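PDB 5TNV: AP endonuclease, family protein 2 from Mycobacterium smegmatis, which binds magnesium in a xylose isomerase-like TIM barrel and may act as an endonuclease. Local coordinates for residues A31-F36 with D73-L78; S102-R107 with F250-N255; G141-L146 with S191-E196; G295-E300 with E315-V320. All coordinates share one frame; numbering follows the deposited sequence.

Contact 1. Residues A31-F36 with D73-L78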
loop_
_atom_site.group_PDB
_atom_site.type_symbol
_atom_site.label_atom_id
_atom_site.label_comp_id
_atom_site.label_asym_id
_atom_site.label_seq_id
_atom_site.Cartn_x
_atom_site.Cartn_y
_atom_site.Cartn_z
ATOM N N ALA A 31 4.254 20.416 -1.492
ATOM C CA ALA A 31 4.091 19.710 -0.225
ATOM C C ALA A 31 3.260 20.536 0.731
ATOM O O ALA A 31 3.661 21.670 1.098
ATOM C CB ALA A 31 5.422 19.398 0.420
ATOM N N ASN A 32 2.142 20.035 1.193
ATOM C CA ASN A 32 1.355 20.709 2.235
ATOM C C ASN A 32 2.075 20.584 3.557
ATOM O O ASN A 32 2.443 19.474 3.910
ATOM C CB ASN A 32 -0.026 20.051 2.293
ATOM C CG ASN A 32 -1.035 20.733 3.162
ATOM O OD1 ASN A 32 -0.820 20.743 4.379
ATOM N ND2 ASN A 32 -2.103 21.280 2.627
ATOM N N MET A 33 2.287 21.692 4.295
ATOM C CA MET A 33 3.066 21.694 5.532
ATOM C C MET A 33 2.249 21.419 6.800
ATOM O O MET A 33 2.820 21.438 7.886
ATOM C CB MET A 33 3.786 23.045 5.675
ATOM C CG MET A 33 4.774 23.308 4.539
ATOM S SD MET A 33 6.193 22.185 4.484
ATOM C CE MET A 33 7.181 22.851 5.829
ATOM N N LEU A 34 0.956 21.119 6.683
ATOM C CA LEU A 34 0.134 21.020 7.901
ATOM C C LEU A 34 0.658 19.872 8.789
ATOM O O LEU A 34 0.504 19.983 10.034
ATOM C CB LEU A 34 -1.317 20.942 7.599
ATOM C CG LEU A 34 -2.009 19.779 7.166
ATOM C CD1 LEU A 34 -2.340 18.811 8.300
ATOM C CD2 LEU A 34 -3.396 20.216 6.677
ATOM N N GLY A 35 1.260 18.817 8.256
ATOM C CA GLY A 35 1.726 17.749 9.076
ATOM C C GLY A 35 2.801 18.125 10.049
ATOM O O GLY A 35 3.028 17.378 11.033
ATOM N N PHE A 36 3.494 19.244 9.846
ATOM C CA PHE A 36 4.454 19.718 10.843
ATOM C C PHE A 36 3.778 20.321 12.054
ATOM O O PHE A 36 4.412 20.435 13.111
ATOM C CB PHE A 36 5.424 20.729 10.223
ATOM C CG PHE A 36 6.427 20.086 9.271
ATOM C CD1 PHE A 36 7.533 19.415 9.739
ATOM C CD2 PHE A 36 6.256 20.146 7.916
ATOM C CE1 PHE A 36 8.442 18.804 8.868
ATOM C CE2 PHE A 36 7.141 19.532 7.017
ATOM C CZ PHE A 36 8.267 18.864 7.509
ATOM N N ASP A 73 -1.994 27.525 6.960
ATOM C CA ASP A 73 -2.024 28.410 8.111
ATOM C C ASP A 73 -1.876 27.627 9.394
ATOM O O ASP A 73 -2.014 28.214 10.495
ATOM C CB ASP A 73 -3.294 29.272 8.162
ATOM C CG ASP A 73 -4.550 28.484 8.303
ATOM O OD1 ASP A 73 -4.467 27.258 8.331
ATOM O OD2 ASP A 73 -5.652 29.080 8.362
ATOM N N ALA A 74 -1.511 26.344 9.336
ATOM C CA ALA A 74 -1.399 25.461 10.508
ATOM C C ALA A 74 0.047 25.210 10.926
ATOM O O ALA A 74 0.274 24.431 11.871
ATOM C CB ALA A 74 -2.125 24.159 10.176
ATOM N N TRP A 75 0.980 25.848 10.252
ATOM C CA TRP A 75 2.429 25.744 10.481
ATOM C C TRP A 75 2.870 27.171 10.836
ATOM O O TRP A 75 2.270 27.813 11.733
ATOM C CB TRP A 75 3.110 25.045 9.311
ATOM C CG TRP A 75 4.602 24.980 9.361
ATOM C CD1 TRP A 75 5.376 24.445 10.340
ATOM C CD2 TRP A 75 5.498 25.497 8.393
ATOM N NE1 TRP A 75 6.703 24.589 10.044
ATOM C CE2 TRP A 75 6.805 25.240 8.848
ATOM C CE3 TRP A 75 5.363 26.162 7.155
ATOM C CZ2 TRP A 75 7.946 25.629 8.135
ATOM C CZ3 TRP A 75 6.476 26.549 6.458
ATOM C CH2 TRP A 75 7.760 26.276 6.945
ATOM N N VAL A 76 3.894 27.740 10.214
ATOM C CA VAL A 76 4.280 29.132 10.452
ATOM C C VAL A 76 3.146 30.042 9.957
ATOM O O VAL A 76 2.802 29.959 8.767
ATOM C CB VAL A 76 5.598 29.448 9.733
ATOM C CG1 VAL A 76 5.925 30.920 9.866
ATOM C CG2 VAL A 76 6.752 28.577 10.213
ATOM N N PRO A 77 2.575 30.877 10.809
ATOM C CA PRO A 77 1.411 31.673 10.409
ATOM C C PRO A 77 1.847 32.936 9.720
ATOM O O PRO A 77 2.057 33.994 10.386
ATOM C CB PRO A 77 0.704 31.930 11.712
ATOM C CG PRO A 77 1.837 32.031 12.715
ATOM C CD PRO A 77 2.815 31.009 12.245
ATOM N N LEU A 78 1.960 32.897 8.414
ATOM C CA LEU A 78 2.488 34.036 7.663
ATOM C C LEU A 78 1.646 35.298 7.855
ATOM O O LEU A 78 2.210 36.392 7.883
ATOM C CB LEU A 78 2.627 33.707 6.173
ATOM C CG LEU A 78 3.582 32.566 5.846
ATOM C CD1 LEU A 78 3.598 32.311 4.348
ATOM C CD2 LEU A 78 5.000 32.799 6.329
#

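Contact 2. Residues S102-R107 with F250-N255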
loop_
_atom_site.group_PDB
_atom_site.type_symbol
_atom_site.label_atom_id
_atom_site.label_comp_id
_atom_site.label_asym_id
_atom_site.label_seq_id
_atom_site.Cartn_x
_atom_site.Cartn_y
_atom_site.Cartn_z
ATOM N N SER A 102 1.066 27.896 -3.437
ATOM C CA SER A 102 -0.302 28.076 -2.973
ATOM C C SER A 102 -0.258 28.228 -1.446
ATOM O O SER A 102 0.689 27.741 -0.818
ATOM C CB SER A 102 -1.177 26.883 -3.367
ATOM O OG SER A 102 -0.662 25.659 -2.883
ATOM N N ILE A 103 -1.276 28.867 -0.899
ATOM C CA ILE A 103 -1.424 28.980 0.555
ATOM C C ILE A 103 -2.850 28.514 0.908
ATOM O O ILE A 103 -3.820 29.159 0.517
ATOM C CB ILE A 103 -1.171 30.390 1.085
ATOM C CG1 ILE A 103 0.180 30.919 0.655
ATOM C CG2 ILE A 103 -1.367 30.402 2.596
ATOM C CD1 ILE A 103 0.440 32.383 0.994
ATOM N N SER A 104 -2.930 27.435 1.669
ATOM C CA SER A 104 -4.200 26.807 2.043
ATOM C C SER A 104 -4.529 27.017 3.494
ATOM O O SER A 104 -3.929 26.429 4.390
ATOM C CB SER A 104 -4.162 25.293 1.751
ATOM O OG SER A 104 -4.025 25.048 0.354
ATOM N N MET A 105 -5.559 27.824 3.759
ATOM C CA MET A 105 -6.091 27.962 5.096
ATOM C C MET A 105 -6.804 26.686 5.477
ATOM O O MET A 105 -7.450 26.100 4.626
ATOM C CB MET A 105 -7.036 29.162 5.155
ATOM C CG MET A 105 -6.364 30.481 4.882
ATOM S SD MET A 105 -7.497 31.873 4.799
ATOM C CE MET A 105 -8.103 32.152 6.479
ATOM N N THR A 106 -6.723 26.301 6.738
ATOM C CA THR A 106 -7.290 24.990 7.079
ATOM C C THR A 106 -8.621 25.217 7.735
ATOM O O THR A 106 -9.614 25.675 7.195
ATOM C CB THR A 106 -6.217 24.197 7.836
ATOM O OG1 THR A 106 -5.818 24.852 9.063
ATOM C CG2 THR A 106 -4.962 24.056 6.964
ATOM N N ARG A 107 -9.042 24.896 8.834
ATOM C CA ARG A 107 -9.996 25.009 9.877
ATOM C C ARG A 107 -10.053 26.456 10.409
ATOM O O ARG A 107 -9.972 26.732 11.577
ATOM C CB ARG A 107 -9.768 23.956 10.961
ATOM C CG ARG A 107 -9.846 22.529 10.361
ATOM C CD ARG A 107 -9.701 21.424 11.410
ATOM N NE ARG A 107 -9.583 20.133 10.736
ATOM C CZ ARG A 107 -10.591 19.482 10.179
ATOM N NH1 ARG A 107 -11.832 19.928 10.274
ATOM N NH2 ARG A 107 -10.343 18.351 9.541
ATOM N N PHE A 250 -7.463 24.611 -8.590
ATOM C CA PHE A 250 -6.449 24.196 -7.611
ATOM C C PHE A 250 -6.835 22.786 -7.190
ATOM O O PHE A 250 -7.996 22.427 -7.310
ATOM C CB PHE A 250 -6.499 25.155 -6.420
ATOM C CG PHE A 250 -5.524 24.855 -5.297
ATOM C CD1 PHE A 250 -4.174 24.671 -5.542
ATOM C CD2 PHE A 250 -5.970 24.801 -3.971
ATOM C CE1 PHE A 250 -3.280 24.437 -4.535
ATOM C CE2 PHE A 250 -5.063 24.570 -2.945
ATOM C CZ PHE A 250 -3.723 24.417 -3.209
ATOM N N TRP A 251 -5.891 22.014 -6.657
ATOM C CA TRP A 251 -6.222 20.608 -6.386
ATOM C C TRP A 251 -5.361 20.054 -5.231
ATOM O O TRP A 251 -4.212 19.725 -5.424
ATOM C CB TRP A 251 -6.027 19.809 -7.670
ATOM C CG TRP A 251 -6.717 18.466 -7.707
ATOM C CD1 TRP A 251 -7.401 17.769 -6.738
ATOM C CD2 TRP A 251 -6.779 17.651 -8.899
ATOM N NE1 TRP A 251 -7.860 16.582 -7.260
ATOM C CE2 TRP A 251 -7.501 16.488 -8.573
ATOM C CE3 TRP A 251 -6.281 17.837 -10.168
ATOM C CZ2 TRP A 251 -7.729 15.504 -9.531
ATOM C CZ3 TRP A 251 -6.499 16.854 -11.141
ATOM C CH2 TRP A 251 -7.217 15.698 -10.801
ATOM N N HIS A 252 -5.996 19.911 -4.070
ATOM C CA HIS A 252 -5.513 19.042 -2.993
ATOM C C HIS A 252 -5.799 17.603 -3.452
ATOM O O HIS A 252 -6.966 17.260 -3.670
ATOM C CB HIS A 252 -6.236 19.289 -1.684
ATOM C CG HIS A 252 -5.879 20.500 -0.916
ATOM N ND1 HIS A 252 -6.359 20.677 0.362
ATOM C CD2 HIS A 252 -5.117 21.576 -1.273
ATOM C CE1 HIS A 252 -5.856 21.839 0.749
ATOM N NE2 HIS A 252 -5.106 22.413 -0.167
ATOM N N ILE A 253 -4.757 16.821 -3.587
ATOM C CA ILE A 253 -4.881 15.526 -4.292
ATOM C C ILE A 253 -4.345 14.421 -3.377
ATOM O O ILE A 253 -3.148 14.351 -3.113
ATOM C CB ILE A 253 -4.196 15.620 -5.668
ATOM C CG1 ILE A 253 -4.403 14.325 -6.470
ATOM C CG2 ILE A 253 -2.739 16.021 -5.614
ATOM C CD1 ILE A 253 -4.058 14.444 -7.947
ATOM N N LYS A 254 -5.251 13.556 -2.940
ATOM C CA LYS A 254 -4.916 12.447 -2.032
ATOM C C LYS A 254 -5.859 11.289 -2.316
ATOM O O LYS A 254 -6.925 11.435 -2.926
ATOM C CB LYS A 254 -4.945 12.872 -0.563
ATOM C CG LYS A 254 -6.275 13.338 -0.031
ATOM C CD LYS A 254 -6.247 13.536 1.481
ATOM C CE LYS A 254 -7.513 14.159 2.078
ATOM N NZ LYS A 254 -7.624 15.594 1.720
ATOM N N ASN A 255 -5.484 10.107 -1.788
ATOM C CA ASN A 255 -6.240 8.898 -2.040
ATOM C C ASN A 255 -6.400 8.053 -0.763
ATOM O O ASN A 255 -5.660 8.193 0.216
ATOM C CB ASN A 255 -5.608 8.066 -3.164
ATOM C CG ASN A 255 -6.561 7.304 -4.058
ATOM O OD1 ASN A 255 -7.783 7.241 -3.774
ATOM N ND2 ASN A 255 -6.057 6.736 -5.122
#

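Contact 3. Residues G141-L146 with S191-E196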
loop_
_atom_site.group_PDB
_atom_site.type_symbol
_atom_site.label_atom_id
_atom_site.label_comp_id
_atom_site.label_asym_id
_atom_site.label_seq_id
_atom_site.Cartn_x
_atom_site.Cartn_y
_atom_site.Cartn_z
ATOM N N GLY A 141 -11.672 26.950 2.926
ATOM C CA GLY A 141 -12.776 26.032 2.993
ATOM C C GLY A 141 -13.623 26.297 4.224
ATOM O O GLY A 141 -13.361 27.216 4.993
ATOM N N PHE A 142 -14.632 25.458 4.389
ATOM C CA PHE A 142 -15.637 25.685 5.432
ATOM C C PHE A 142 -15.543 24.695 6.567
ATOM O O PHE A 142 -16.330 24.741 7.527
ATOM C CB PHE A 142 -17.021 25.728 4.787
ATOM C CG PHE A 142 -17.161 26.866 3.788
ATOM C CD1 PHE A 142 -17.148 28.194 4.230
ATOM C CD2 PHE A 142 -17.259 26.644 2.422
ATOM C CE1 PHE A 142 -17.212 29.243 3.331
ATOM C CE2 PHE A 142 -17.360 27.718 1.543
ATOM C CZ PHE A 142 -17.345 28.996 1.995
ATOM N N MET A 143 -14.549 23.789 6.515
ATOM C CA MET A 143 -14.239 22.963 7.679
ATOM C C MET A 143 -13.914 23.880 8.868
ATOM O O MET A 143 -13.405 24.998 8.725
ATOM C CB MET A 143 -13.092 21.983 7.408
ATOM C CG MET A 143 -11.815 22.607 6.898
ATOM S SD MET A 143 -11.806 22.686 5.074
ATOM C CE MET A 143 -10.351 23.673 4.798
ATOM N N GLN A 144 -14.209 23.383 10.059
ATOM C CA GLN A 144 -13.942 24.088 11.317
ATOM C C GLN A 144 -13.226 23.157 12.285
ATOM O O GLN A 144 -12.836 22.051 11.920
ATOM C CB GLN A 144 -15.202 24.707 11.928
ATOM C CG GLN A 144 -15.877 25.713 11.025
ATOM C CD GLN A 144 -16.954 26.513 11.667
ATOM O OE1 GLN A 144 -17.113 26.508 12.905
ATOM N NE2 GLN A 144 -17.710 27.260 10.885
ATOM N N ALA A 145 -12.998 23.591 13.530
ATOM C CA ALA A 145 -12.254 22.791 14.485
ATOM C C ALA A 145 -12.887 21.383 14.603
ATOM O O ALA A 145 -14.107 21.213 14.566
ATOM C CB ALA A 145 -12.303 23.405 15.851
ATOM N N LEU A 146 -12.005 20.403 14.780
ATOM C CA LEU A 146 -12.476 19.086 15.179
ATOM C C LEU A 146 -13.172 19.179 16.519
ATOM O O LEU A 146 -12.749 19.873 17.426
ATOM C CB LEU A 146 -11.275 18.150 15.297
ATOM C CG LEU A 146 -10.547 17.884 13.983
ATOM C CD1 LEU A 146 -9.447 16.854 14.265
ATOM C CD2 LEU A 146 -11.447 17.428 12.881
ATOM N N SER A 191 -9.440 29.648 -4.221
ATOM C CA SER A 191 -10.000 28.320 -4.407
ATOM C C SER A 191 -10.795 27.931 -3.152
ATOM O O SER A 191 -10.435 28.315 -2.045
ATOM C CB SER A 191 -8.929 27.285 -4.705
ATOM O OG SER A 191 -9.508 26.106 -5.246
ATOM N N LEU A 192 -11.865 27.165 -3.385
ATOM C CA LEU A 192 -12.772 26.695 -2.357
ATOM C C LEU A 192 -12.681 25.192 -2.196
ATOM O O LEU A 192 -12.994 24.427 -3.099
ATOM C CB LEU A 192 -14.228 27.045 -2.712
ATOM C CG LEU A 192 -14.497 28.503 -3.125
ATOM C CD1 LEU A 192 -15.963 28.655 -3.490
ATOM C CD2 LEU A 192 -14.080 29.462 -2.005
ATOM N N GLU A 193 -12.190 24.771 -1.021
ATOM C CA GLU A 193 -11.882 23.365 -0.765
ATOM C C GLU A 193 -13.126 22.565 -0.403
ATOM O O GLU A 193 -13.738 22.767 0.662
ATOM C CB GLU A 193 -10.824 23.284 0.353
ATOM C CG GLU A 193 -10.383 21.886 0.658
ATOM C CD GLU A 193 -9.279 21.854 1.720
ATOM O OE1 GLU A 193 -8.697 22.907 2.027
ATOM O OE2 GLU A 193 -8.977 20.722 2.219
ATOM N N MET A 194 -13.456 21.599 -1.257
ATOM C CA MET A 194 -14.555 20.691 -0.947
ATOM C C MET A 194 -14.223 19.871 0.280
ATOM O O MET A 194 -13.118 19.331 0.399
ATOM C CB MET A 194 -14.845 19.791 -2.151
ATOM C CG MET A 194 -15.387 20.558 -3.340
ATOM S SD MET A 194 -15.776 19.576 -4.783
ATOM C CE MET A 194 -17.030 18.469 -4.101
ATOM N N TYR A 195 -15.194 19.742 1.176
ATOM C CA TYR A 195 -15.011 19.100 2.487
ATOM C C TYR A 195 -16.413 18.716 2.965
ATOM O O TYR A 195 -17.372 19.481 2.796
ATOM C CB TYR A 195 -14.254 20.002 3.445
ATOM C CG TYR A 195 -13.952 19.398 4.806
ATOM C CD1 TYR A 195 -14.946 19.343 5.789
ATOM C CD2 TYR A 195 -12.716 18.882 5.116
ATOM C CE1 TYR A 195 -14.724 18.791 7.027
ATOM C CE2 TYR A 195 -12.453 18.360 6.379
ATOM C CZ TYR A 195 -13.439 18.305 7.308
ATOM O OH TYR A 195 -13.162 17.801 8.573
ATOM N N GLU A 196 -16.520 17.573 3.591
ATOM C CA GLU A 196 -17.790 17.017 4.055
ATOM C C GLU A 196 -18.504 17.926 5.042
ATOM O O GLU A 196 -17.930 18.610 5.896
ATOM C CB GLU A 196 -17.529 15.638 4.675
ATOM C CG GLU A 196 -16.515 15.584 5.803
ATOM C CD GLU A 196 -15.068 15.389 5.402
ATOM O OE1 GLU A 196 -14.654 15.808 4.312
ATOM O OE2 GLU A 196 -14.280 14.794 6.207
HETATM O O HOH W 1 -15.526 23.374 2.656
#

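Contact 4. Residues G295-E300 with E315-V320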
loop_
_atom_site.group_PDB
_atom_site.type_symbol
_atom_site.label_atom_id
_atom_site.label_comp_id
_atom_site.label_asym_id
_atom_site.label_seq_id
_atom_site.Cartn_x
_atom_site.Cartn_y
_atom_site.Cartn_z
ATOM N N GLY A 295 -4.448 24.549 -12.874
ATOM C CA GLY A 295 -3.992 25.031 -11.585
ATOM C C GLY A 295 -2.916 24.202 -10.951
ATOM O O GLY A 295 -2.678 23.054 -11.340
ATOM N N PRO A 296 -2.249 24.720 -9.929
ATOM C CA PRO A 296 -1.204 23.967 -9.247
ATOM C C PRO A 296 -1.830 22.782 -8.472
ATOM O O PRO A 296 -3.006 22.770 -8.150
ATOM C CB PRO A 296 -0.550 24.992 -8.324
ATOM C CG PRO A 296 -1.541 26.036 -8.128
ATOM C CD PRO A 296 -2.452 26.067 -9.319
ATOM N N PHE A 297 -0.959 21.809 -8.162
ATOM C CA PHE A 297 -1.306 20.702 -7.283
ATOM C C PHE A 297 -0.802 20.929 -5.882
ATOM O O PHE A 297 0.236 21.607 -5.685
ATOM C CB PHE A 297 -0.702 19.377 -7.804
ATOM C CG PHE A 297 -1.260 18.894 -9.118
ATOM C CD1 PHE A 297 -2.355 18.063 -9.165
ATOM C CD2 PHE A 297 -0.661 19.243 -10.312
ATOM C CE1 PHE A 297 -2.863 17.562 -10.349
ATOM C CE2 PHE A 297 -1.138 18.797 -11.531
ATOM C CZ PHE A 297 -2.239 17.957 -11.546
ATOM N N CYS A 298 -1.437 20.312 -4.918
ATOM C CA CYS A 298 -0.956 20.303 -3.551
ATOM C C CYS A 298 -1.152 18.888 -2.975
ATOM O O CYS A 298 -2.280 18.381 -2.924
ATOM C CB CYS A 298 -1.718 21.334 -2.712
ATOM S SG CYS A 298 -1.174 21.417 -1.015
ATOM N N CYS A 299 -0.030 18.276 -2.626
ATOM C CA CYS A 299 -0.038 16.953 -2.017
ATOM C C CYS A 299 -0.276 17.131 -0.500
ATOM O O CYS A 299 0.570 17.696 0.198
ATOM C CB CYS A 299 1.275 16.225 -2.269
ATOM S SG CYS A 299 1.588 15.879 -3.985
ATOM N N GLU A 300 -1.396 16.629 -0.037
ATOM C CA GLU A 300 -1.880 16.519 1.324
ATOM C C GLU A 300 -1.979 15.033 1.674
ATOM O O GLU A 300 -2.326 14.290 0.796
ATOM C CB GLU A 300 -3.268 17.175 1.575
ATOM C CG GLU A 300 -3.460 17.771 2.972
ATOM C CD GLU A 300 -4.371 16.976 3.883
ATOM O OE1 GLU A 300 -5.485 16.495 3.502
ATOM O OE2 GLU A 300 -3.968 16.917 5.111
ATOM N N GLU A 315 6.138 12.435 -7.114
ATOM C CA GLU A 315 6.803 11.714 -8.197
ATOM C C GLU A 315 5.777 11.065 -9.119
ATOM O O GLU A 315 5.964 11.020 -10.337
ATOM C CB GLU A 315 7.788 10.700 -7.648
ATOM C CG GLU A 315 8.997 11.345 -7.028
ATOM C CD GLU A 315 10.013 10.390 -6.473
ATOM O OE1 GLU A 315 9.774 9.192 -6.531
ATOM O OE2 GLU A 315 11.056 10.873 -5.947
ATOM N N TYR A 316 4.709 10.525 -8.538
ATOM C CA TYR A 316 3.621 9.915 -9.290
ATOM C C TYR A 316 2.980 10.904 -10.243
ATOM O O TYR A 316 2.799 10.610 -11.429
ATOM C CB TYR A 316 2.617 9.350 -8.280
ATOM C CG TYR A 316 1.355 8.829 -8.932
ATOM C CD1 TYR A 316 1.320 7.515 -9.378
ATOM C CD2 TYR A 316 0.218 9.586 -9.107
ATOM C CE1 TYR A 316 0.214 6.980 -9.988
ATOM C CE2 TYR A 316 -0.907 9.047 -9.678
ATOM C CZ TYR A 316 -0.911 7.735 -10.122
ATOM O OH TYR A 316 -2.055 7.216 -10.685
ATOM N N ILE A 317 2.591 12.062 -9.723
ATOM C CA ILE A 317 1.951 13.089 -10.542
ATOM C C ILE A 317 2.886 13.501 -11.675
ATOM O O ILE A 317 2.457 13.662 -12.822
ATOM C CB ILE A 317 1.511 14.298 -9.685
ATOM C CG1 ILE A 317 0.447 13.907 -8.663
ATOM C CG2 ILE A 317 1.057 15.460 -10.549
ATOM C CD1 ILE A 317 0.236 14.917 -7.577
ATOM N N LEU A 318 4.170 13.692 -11.379
ATOM C CA LEU A 318 5.111 14.105 -12.405
ATOM C C LEU A 318 5.146 13.059 -13.523
ATOM O O LEU A 318 5.185 13.459 -14.694
ATOM C CB LEU A 318 6.457 14.356 -11.733
ATOM C CG LEU A 318 7.620 14.680 -12.670
ATOM C CD1 LEU A 318 7.351 15.985 -13.395
ATOM C CD2 LEU A 318 8.925 14.671 -11.887
ATOM N N GLN A 319 5.127 11.775 -13.239
ATOM C CA GLN A 319 5.135 10.773 -14.320
ATOM C C GLN A 319 3.845 10.874 -15.104
ATOM O O GLN A 319 3.878 10.734 -16.356
ATOM C CB GLN A 319 5.397 9.379 -13.755
ATOM C CG GLN A 319 5.615 8.333 -14.845
ATOM C CD GLN A 319 4.385 7.767 -15.549
ATOM O OE1 GLN A 319 3.295 7.665 -14.971
ATOM N NE2 GLN A 319 4.533 7.436 -16.811
ATOM N N VAL A 320 2.699 10.955 -14.472
ATOM C CA VAL A 320 1.426 11.006 -15.165
ATOM C C VAL A 320 1.418 12.221 -16.113
ATOM O O VAL A 320 1.030 12.105 -17.280
ATOM C CB VAL A 320 0.243 11.038 -14.172
ATOM C CG1 VAL A 320 -1.080 11.319 -14.881
ATOM C CG2 VAL A 320 0.135 9.719 -13.401
#

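Contact 1. Residues A31-F36 with D73-L78
Met33 packs alongside Trp75, and their meeting joins two loops at the C-terminal ends of neighbouring barrel strands in this TIM barrel: residues 33-36, which follow strand 29-32, and the loop of residues 73-78, which leads from strand 68-70 to helix 83-95. The main interaction is a CH-pi contact. Met33 CE sits 3.6 Å from the centroid of the Trp75 six-membered ring, 9° off the ring normal, while Met33 CB and CG run along the CE3 side of the indole. Bends at chi2 and chi3 fold the thioether back so that its methyl, rather than the sulfur, presses on the ring. SD remains above the same face in a longer Met-aromatic contact, 4.9 Å from that centroid. Val76 CG2 covers the opposite face, clamping the indole between two aliphatic groups, and Gln57 on helix 51-63 takes up the NE1 hydrogen.

Apolar touches complete the contact. Phe36 CB comes within 3.7 Å of Trp75 CD1, and the Phe36 ring meets the five-membered ring obliquely, the planes at 43°. Leu34 CB and Ala74 CB approach to 4.2 Å where the two backbones run nearest.

Hydrogen bonds within residues 32-36 shape the turn out of the strand. Phe36 N binds Met33 O, and an Asx turn precedes it: Asn32 OD1 accepts from Leu34 N at 2.9 Å, the donor tilted 20° from the carbonyl plane.

Contact 2. Residues S102-R107 with F250-N255
From strand 99-104, Ser104 points into the barrel toward His252. Its CB approaches the edge of the imidazole, 3.6 Å from His252 NE2 and in the ring plane. At the tip, Ser104 OG accepts a nearly straight hydrogen bond from His252 NE2, 2.9 Å long with an N-H...O angle of 167°. The oxygen lies only 3° out of the ring plane. The same Ser104 OG lies at the edge of the Phe250 ring, 3.5 Å from CE2, and has a second polar partner in Asp70 OD2.

This is the interior of a TIM barrel: strands 99-104 and 251-261 are not neighbours in the sheet, and their side chains meet across its middle, close to the centre of the chain. The site lies here too, for His252 ND1 ligates the magnesium ion together with Glu193 and Asp223. With one ring nitrogen on the metal and the other bonded to Ser104, the imidazole is fixed in rotation, and Ser104 acts as a second-shell residue that positions a first-shell ligand.

Two residues before the histidine, Phe250 also points toward strand 99-104. Its side chain extends with CG anti to the backbone N (chi1 179°), carrying the far end of the ring to Ser102, whose CB is 3.4 Å from Phe250 CE1. Ser102 OG touches Phe250 CZ at 3.3 Å and, like Ser104 OG, is hydrogen-bonded to Asp70 OD2.

Contact 3. Residues G141-L146 with S191-E196
The magnesium site of the barrel is bordered here by the loop that follows strand 137-141, which sets Met143 against the metal ligand Glu193 and against Tyr195. Met143 CB stands over the centre of the tyrosine ring in a CH-pi contact, 3.5 Å from the centroid and 6° off the ring normal. With chi1 at 54°, Met143 CG is tucked between its own N and C, and a bend at chi2 turns the thioether across the ring toward the glutamate. SD therefore passes obliquely, 4.4 Å from the Tyr195 centroid, as a Met-aromatic contact. The methyl goes further: Met143 CE touches Glu193 OE1 at 3.3 Å, the two side chains crossing at about a right angle.

Glu193 is extended, and its two oxygens divide the work: OE2 ligates magnesium, while OE1 is hydrogen-bonded by Asn139 ND2. On the far side of the Tyr195 ring from Met143 CB lies Glu196 OE1, 3.6 Å above the plane. Where the backbones begin to part, a water bridges them, accepting from Phe142 N at 2.9 Å and donating to Glu193 O at 2.7 Å.

Strand 189-193 runs parallel between strands 137-141 and 218-221; Leu192 packs outward on Phe209 and Ile210 of helix 203-213, and helix 225-228 meets Glu193, Tyr195 and Glu196 through Asn226.

Contact 4. Residues G295-E300 with E315-V320
Ile317 supplies the whole helix side of this contact, sending its two branches to different residues of strand 297-299. The first kind of interaction is CH-pi. Ile317 CG2 sits over the centre of the Phe297 ring, 4.1 Å from its centroid and 9° off the normal. The nearest ring atom is Phe297 CE2, also 4.1 Å from Ile317 CG2.

The second kind is plain apolar packing. The longer branch of the isoleucine extends along CG1 (chi2 165°) until CD1 comes within 4.0 Å of Cys299 SG. The two methyls of Ile317 thus rest on Phe297 and Cys299, whose CB atoms both point to the helix, while the intervening Cys298 turns the other way, toward Phe250 and His252 inside the barrel. All the distances are ordinary van der Waals spacings, and the three touching residues are buried.

Hydrogen bonds serve each element separately. Within the helix Gln319 N binds Glu315 O and Val320 N binds Tyr316 O; the strand pairs with its neighbours 29-32 and 251-261. Ile317 also packs on Ile29 and Ile253 of those two strands, lodging it over three adjacent strands, and on another side of the helix Tyr316 OH is hydrogen-bonded to Asp305 of the second subunit.

Alternation of this kind, with one set of strand side chains turned to the barrel interior and the other to a covering helix, is characteristic of the beta/alpha layering of a TIM barrel, here between its last strand and the C-terminal helix 306-325.

How the contacts relate
From the N terminus, contact 1 closes first, joining the loops after strands 29-32 and 68-70 around helix 51-63. Contact 2 then spans the largest interval, from strand 99-104 across the barrel to strand 251-261, and contact 3 falls wholly within that interval, linking the ends of strands 137-141 and 189-193. Contact 4 follows last, a short strand-to-helix return at the C terminus; no two loops cross. Spatially, contacts 2 and 3 share the magnesium through His252 and Glu193, and Arg107 reaches Gln144 and Tyr195. Asp73 with Thr106 joins contact 1 to contact 2. Strand 297-299 lies between strands 29-32 and 251-261, pairing Cys299 with Asn32 and Cys298 with Trp251.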